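Local coordinates for ubiquitin-conjugating enzyme-like protein (Leishmania mexicana, PDB 6ZM3), which probably serves as a catalytically inactive, UEV-type partner of a ubiquitin-conjugating enzyme in the assembly of ubiquitin chains, at residues 25-37 / 42-54. Sequence-based numbering, arbitrary orientation.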
loop_
_atom_site.group_PDB
_atom_site.type_symbol
_atom_site.label_atom_id
_atom_site.label_comp_id
_atom_site.label_asym_id
_atom_site.label_seq_id
_atom_site.Cartn_x
_atom_site.Cartn_y
_atom_site.Cartn_z
ATOM N N GLY B 25 -12.259 -7.817 15.306
ATOM C CA GLY B 25 -12.078 -6.620 14.496
ATOM C C GLY B 25 -12.040 -5.339 15.339
ATOM O O GLY B 25 -12.061 -4.228 14.790
ATOM N N SER B 26 -11.979 -5.512 16.668
ATOM C CA SER B 26 -11.978 -4.414 17.624
ATOM C C SER B 26 -10.688 -3.609 17.509
ATOM O O SER B 26 -10.728 -2.434 17.158
ATOM C CB SER B 26 -12.180 -4.914 19.035
ATOM O OG SER B 26 -11.759 -3.939 19.977
ATOM N N ASN B 27 -9.556 -4.255 17.817
ATOM C CA ASN B 27 -8.253 -3.619 17.713
ATOM C C ASN B 27 -8.025 -3.308 16.246
ATOM O O ASN B 27 -7.790 -4.210 15.452
ATOM C CB ASN B 27 -7.123 -4.544 18.175
ATOM C CG ASN B 27 -5.756 -3.893 18.122
ATOM O OD1 ASN B 27 -5.492 -3.036 17.277
ATOM N ND2 ASN B 27 -4.881 -4.285 19.035
ATOM N N GLN B 28 -8.191 -2.040 15.876
ATOM C CA GLN B 28 -7.914 -1.654 14.504
ATOM C C GLN B 28 -6.839 -0.577 14.522
ATOM O O GLN B 28 -6.995 0.478 13.910
ATOM C CB GLN B 28 -9.191 -1.261 13.748
ATOM C CG GLN B 28 -10.138 -0.367 14.538
ATOM C CD GLN B 28 -10.948 0.549 13.651
ATOM O OE1 GLN B 28 -11.694 0.108 12.773
ATOM N NE2 GLN B 28 -10.800 1.847 13.875
ATOM N N ASN B 29 -5.756 -0.851 15.256
ATOM C CA ASN B 29 -4.585 0.004 15.143
ATOM C C ASN B 29 -3.326 -0.834 14.905
ATOM O O ASN B 29 -2.273 -0.292 14.551
ATOM C CB ASN B 29 -4.619 1.129 16.184
ATOM C CG ASN B 29 -4.426 0.598 17.590
ATOM O OD1 ASN B 29 -3.541 -0.219 17.826
ATOM N ND2 ASN B 29 -5.241 1.035 18.532
ATOM N N VAL B 30 -3.442 -2.154 15.092
ATOM C CA VAL B 30 -2.369 -3.090 14.779
ATOM C C VAL B 30 -2.942 -4.364 14.145
ATOM O O VAL B 30 -4.041 -4.808 14.496
ATOM C CB VAL B 30 -1.535 -3.369 16.046
ATOM C CG1 VAL B 30 -0.866 -4.723 16.047
ATOM C CG2 VAL B 30 -0.518 -2.281 16.346
ATOM N N SER B 31 -2.201 -4.979 13.208
ATOM C CA SER B 31 -2.706 -6.187 12.566
ATOM C C SER B 31 -1.578 -7.054 12.040
ATOM O O SER B 31 -0.560 -6.514 11.583
ATOM C CB SER B 31 -3.636 -5.838 11.447
ATOM O OG SER B 31 -4.242 -7.028 11.004
ATOM N N VAL B 32 -1.790 -8.374 12.107
ATOM C CA VAL B 32 -0.845 -9.354 11.596
ATOM C C VAL B 32 -1.650 -10.400 10.850
ATOM O O VAL B 32 -2.758 -10.745 11.258
ATOM C CB VAL B 32 -0.042 -10.027 12.728
ATOM C CG1 VAL B 32 1.127 -10.830 12.200
ATOM C CG2 VAL B 32 0.413 -9.053 13.796
ATOM N N GLY B 33 -1.032 -10.989 9.830
ATOM C CA GLY B 33 -1.737 -11.945 9.001
ATOM C C GLY B 33 -0.732 -12.660 8.117
ATOM O O GLY B 33 0.364 -12.143 7.885
ATOM N N LEU B 34 -1.113 -13.862 7.678
ATOM C CA LEU B 34 -0.218 -14.738 6.924
ATOM C C LEU B 34 0.122 -14.032 5.605
ATOM O O LEU B 34 -0.772 -13.481 4.969
ATOM C CB LEU B 34 -1.008 -16.037 6.698
ATOM C CG LEU B 34 -0.254 -17.362 6.637
ATOM C CD1 LEU B 34 0.791 -17.491 7.746
ATOM C CD2 LEU B 34 -1.232 -18.531 6.736
ATOM N N ARG B 35 1.410 -14.025 5.225
ATOM C CA ARG B 35 1.843 -13.343 4.014
ATOM C C ARG B 35 1.446 -14.123 2.762
ATOM O O ARG B 35 0.834 -13.558 1.845
ATOM C CB ARG B 35 3.348 -13.075 4.011
ATOM C CG ARG B 35 3.779 -12.278 2.780
ATOM C CD ARG B 35 5.280 -12.135 2.669
ATOM N NE ARG B 35 5.887 -13.333 2.150
ATOM C CZ ARG B 35 7.190 -13.492 2.000
ATOM N NH1 ARG B 35 8.008 -12.524 2.381
ATOM N NH2 ARG B 35 7.660 -14.617 1.483
ATOM N N ASP B 36 1.852 -15.403 2.733
ATOM C CA ASP B 36 1.677 -16.316 1.615
ATOM C C ASP B 36 0.554 -17.274 1.978
ATOM O O ASP B 36 0.612 -17.986 2.981
ATOM C CB ASP B 36 2.950 -17.113 1.284
ATOM C CG ASP B 36 4.250 -16.309 1.259
ATOM O OD1 ASP B 36 4.259 -15.206 0.690
ATOM O OD2 ASP B 36 5.263 -16.794 1.822
ATOM N N THR B 37 -0.426 -17.318 1.087
ATOM C CA THR B 37 -1.667 -18.051 1.253
ATOM C C THR B 37 -1.445 -19.567 1.349
ATOM O O THR B 37 -2.282 -20.271 1.913
ATOM C CB THR B 37 -2.666 -17.565 0.194
ATOM O OG1 THR B 37 -3.985 -17.942 0.585
ATOM C CG2 THR B 37 -2.342 -18.024 -1.215
ATOM N N PHE B 42 4.028 -21.286 7.887
ATOM C CA PHE B 42 3.771 -19.945 8.384
ATOM C C PHE B 42 5.067 -19.178 8.658
ATOM O O PHE B 42 5.187 -18.552 9.697
ATOM C CB PHE B 42 2.904 -20.007 9.653
ATOM C CG PHE B 42 1.793 -21.026 9.590
ATOM C CD1 PHE B 42 0.772 -20.918 8.649
ATOM C CD2 PHE B 42 1.747 -22.084 10.483
ATOM C CE1 PHE B 42 -0.262 -21.839 8.611
ATOM C CE2 PHE B 42 0.703 -23.002 10.456
ATOM C CZ PHE B 42 -0.302 -22.876 9.519
ATOM N N HIS B 43 5.999 -19.163 7.694
ATOM C CA HIS B 43 7.270 -18.494 7.904
ATOM C C HIS B 43 7.086 -16.977 7.905
ATOM O O HIS B 43 7.579 -16.288 8.791
ATOM C CB HIS B 43 8.283 -18.955 6.845
ATOM C CG HIS B 43 8.750 -20.354 7.029
ATOM N ND1 HIS B 43 9.735 -20.693 7.937
ATOM C CD2 HIS B 43 8.402 -21.492 6.400
ATOM C CE1 HIS B 43 9.976 -21.981 7.853
ATOM N NE2 HIS B 43 9.162 -22.480 6.913
ATOM N N TYR B 44 6.324 -16.443 6.943
ATOM C CA TYR B 44 6.236 -15.002 6.805
ATOM C C TYR B 44 4.839 -14.471 7.093
ATOM O O TYR B 44 3.864 -15.045 6.604
ATOM C CB TYR B 44 6.680 -14.592 5.399
ATOM C CG TYR B 44 8.187 -14.598 5.265
ATOM C CD1 TYR B 44 8.945 -13.524 5.711
ATOM C CD2 TYR B 44 8.851 -15.678 4.716
ATOM C CE1 TYR B 44 10.329 -13.523 5.600
ATOM C CE2 TYR B 44 10.235 -15.685 4.577
ATOM C CZ TYR B 44 10.975 -14.607 5.025
ATOM O OH TYR B 44 12.341 -14.609 4.935
ATOM N N TRP B 45 4.803 -13.352 7.828
ATOM C CA TRP B 45 3.595 -12.641 8.184
ATOM C C TRP B 45 3.704 -11.186 7.756
ATOM O O TRP B 45 4.783 -10.601 7.807
ATOM C CB TRP B 45 3.342 -12.775 9.698
ATOM C CG TRP B 45 3.197 -14.193 10.151
ATOM C CD1 TRP B 45 4.161 -15.155 10.193
ATOM C CD2 TRP B 45 2.000 -14.803 10.674
ATOM N NE1 TRP B 45 3.644 -16.335 10.655
ATOM C CE2 TRP B 45 2.309 -16.147 10.944
ATOM C CE3 TRP B 45 0.695 -14.344 10.875
ATOM C CZ2 TRP B 45 1.381 -17.033 11.498
ATOM C CZ3 TRP B 45 -0.241 -15.235 11.359
ATOM C CH2 TRP B 45 0.101 -16.557 11.680
ATOM N N ASN B 46 2.581 -10.618 7.337
ATOM C CA ASN B 46 2.471 -9.212 7.024
ATOM C C ASN B 46 2.074 -8.561 8.331
ATOM O O ASN B 46 1.271 -9.139 9.042
ATOM C CB ASN B 46 1.352 -8.928 6.019
ATOM C CG ASN B 46 1.573 -9.471 4.627
ATOM O OD1 ASN B 46 2.686 -9.791 4.247
ATOM N ND2 ASN B 46 0.510 -9.569 3.846
ATOM N N GLY B 47 2.639 -7.386 8.636
ATOM C CA GLY B 47 2.194 -6.608 9.777
ATOM C C GLY B 47 1.787 -5.201 9.355
ATOM O O GLY B 47 2.302 -4.620 8.390
ATOM N N THR B 48 0.800 -4.685 10.064
ATOM C CA THR B 48 0.374 -3.317 9.932
ATOM C C THR B 48 0.415 -2.674 11.308
ATOM O O THR B 48 -0.129 -3.258 12.252
ATOM C CB THR B 48 -1.069 -3.239 9.401
ATOM O OG1 THR B 48 -1.070 -3.934 8.152
ATOM C CG2 THR B 48 -1.561 -1.817 9.221
ATOM N N ILE B 49 0.930 -1.430 11.357
ATOM C CA ILE B 49 0.713 -0.503 12.463
ATOM C C ILE B 49 0.119 0.795 11.927
ATOM O O ILE B 49 0.657 1.366 10.980
ATOM C CB ILE B 49 2.055 -0.202 13.170
ATOM C CG1 ILE B 49 2.595 -1.422 13.924
ATOM C CG2 ILE B 49 1.918 1.033 14.052
ATOM C CD1 ILE B 49 4.107 -1.384 14.188
ATOM N N VAL B 50 -0.963 1.260 12.556
ATOM C CA VAL B 50 -1.501 2.587 12.352
ATOM C C VAL B 50 -0.857 3.525 13.381
ATOM O O VAL B 50 -1.008 3.348 14.600
ATOM C CB VAL B 50 -3.043 2.545 12.445
ATOM C CG1 VAL B 50 -3.701 3.897 12.202
ATOM C CG2 VAL B 50 -3.611 1.489 11.495
ATOM N N GLY B 51 -0.101 4.512 12.881
ATOM C CA GLY B 51 0.657 5.394 13.760
ATOM C C GLY B 51 -0.269 6.048 14.784
ATOM O O GLY B 51 -1.371 6.454 14.449
ATOM N N PRO B 52 0.109 6.098 16.083
ATOM C CA PRO B 52 -0.786 6.642 17.109
ATOM C C PRO B 52 -1.091 8.128 17.003
ATOM O O PRO B 52 -0.256 8.885 16.521
ATOM C CB PRO B 52 -0.038 6.389 18.424
ATOM C CG PRO B 52 1.413 6.203 18.013
ATOM C CD PRO B 52 1.385 5.598 16.621
ATOM N N PRO B 53 -2.267 8.579 17.501
ATOM C CA PRO B 53 -2.653 9.991 17.468
ATOM C C PRO B 53 -1.682 10.886 18.234
ATOM O O PRO B 53 -0.997 10.418 19.148
ATOM C CB PRO B 53 -3.970 10.045 18.250
ATOM C CG PRO B 53 -4.475 8.630 18.272
ATOM C CD PRO B 53 -3.247 7.743 18.200
ATOM N N SER B 54 -1.646 12.170 17.849
ATOM C CA SER B 54 -0.842 13.185 18.522
ATOM C C SER B 54 0.638 12.790 18.598
ATOM O O SER B 54 1.296 12.895 19.635
ATOM C CB SER B 54 -1.439 13.521 19.859
ATOM O OG SER B 54 -2.788 13.915 19.670
HETATM O O HOH W 1 -0.846 -6.954 8.183
HETATM O O HOH W 2 3.261 -17.079 4.984
#
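The guanidinium of Arg35 lies flat on the ring of Tyr44, the two planes only 2° apart, an off-centre cation-pi stack with Arg35 CZ 4.1 Å from the centroid of the Tyr44 ring. Arg35 NH1 and NH2 sit over the inner end of the ring, near CD1 and CD2, while CZ lies over the CB-CG bond of Tyr44. A bend at chi3 (79°) in an otherwise extended side chain turns the guanidinium over the ring. The rotation of the guanidinium is further fixed at its edge, where Arg35 grips Asp36 side-on: Arg35 NE bonds Asp36 OD1 at 2.9 Å and NH2 reaches OD2. NH1 forms a salt bridge with Glu65 on strand 61-67, and Tyr67 stacks on Tyr44. Asn46 crosses the aliphatic part of the arginine at about a right angle, its OD1 against Arg35 CB and CG.

The stack sits at the turn end of an antiparallel beta hairpin, the first two strands of the four-stranded meander of the UBC fold. Paired backbone bonds join Ser31 to Thr48 and Gly33 to Asn46; single ones, Val50 N to Asn29 O and Arg35 N to Tyr44 O, extend the ladder beyond them.

On the side facing helices 9-22 and 113-125 the contacts are mainly apolar. Leu34 CD1 stands over the six-membered ring of Trp45, 3.9 Å from its centroid and 15° off the normal, and also meets the edge of Phe42 at CD1 (3.5 Å). The indole is tethered by Trp45 NE1 to Phe42 O (2.9 Å), although the donor lies well above the carbonyl plane. Further along, Val32 CG1 approaches Trp45 CE3 at 3.8 Å, and Val30 CG2 lies alongside Ile49 CG1.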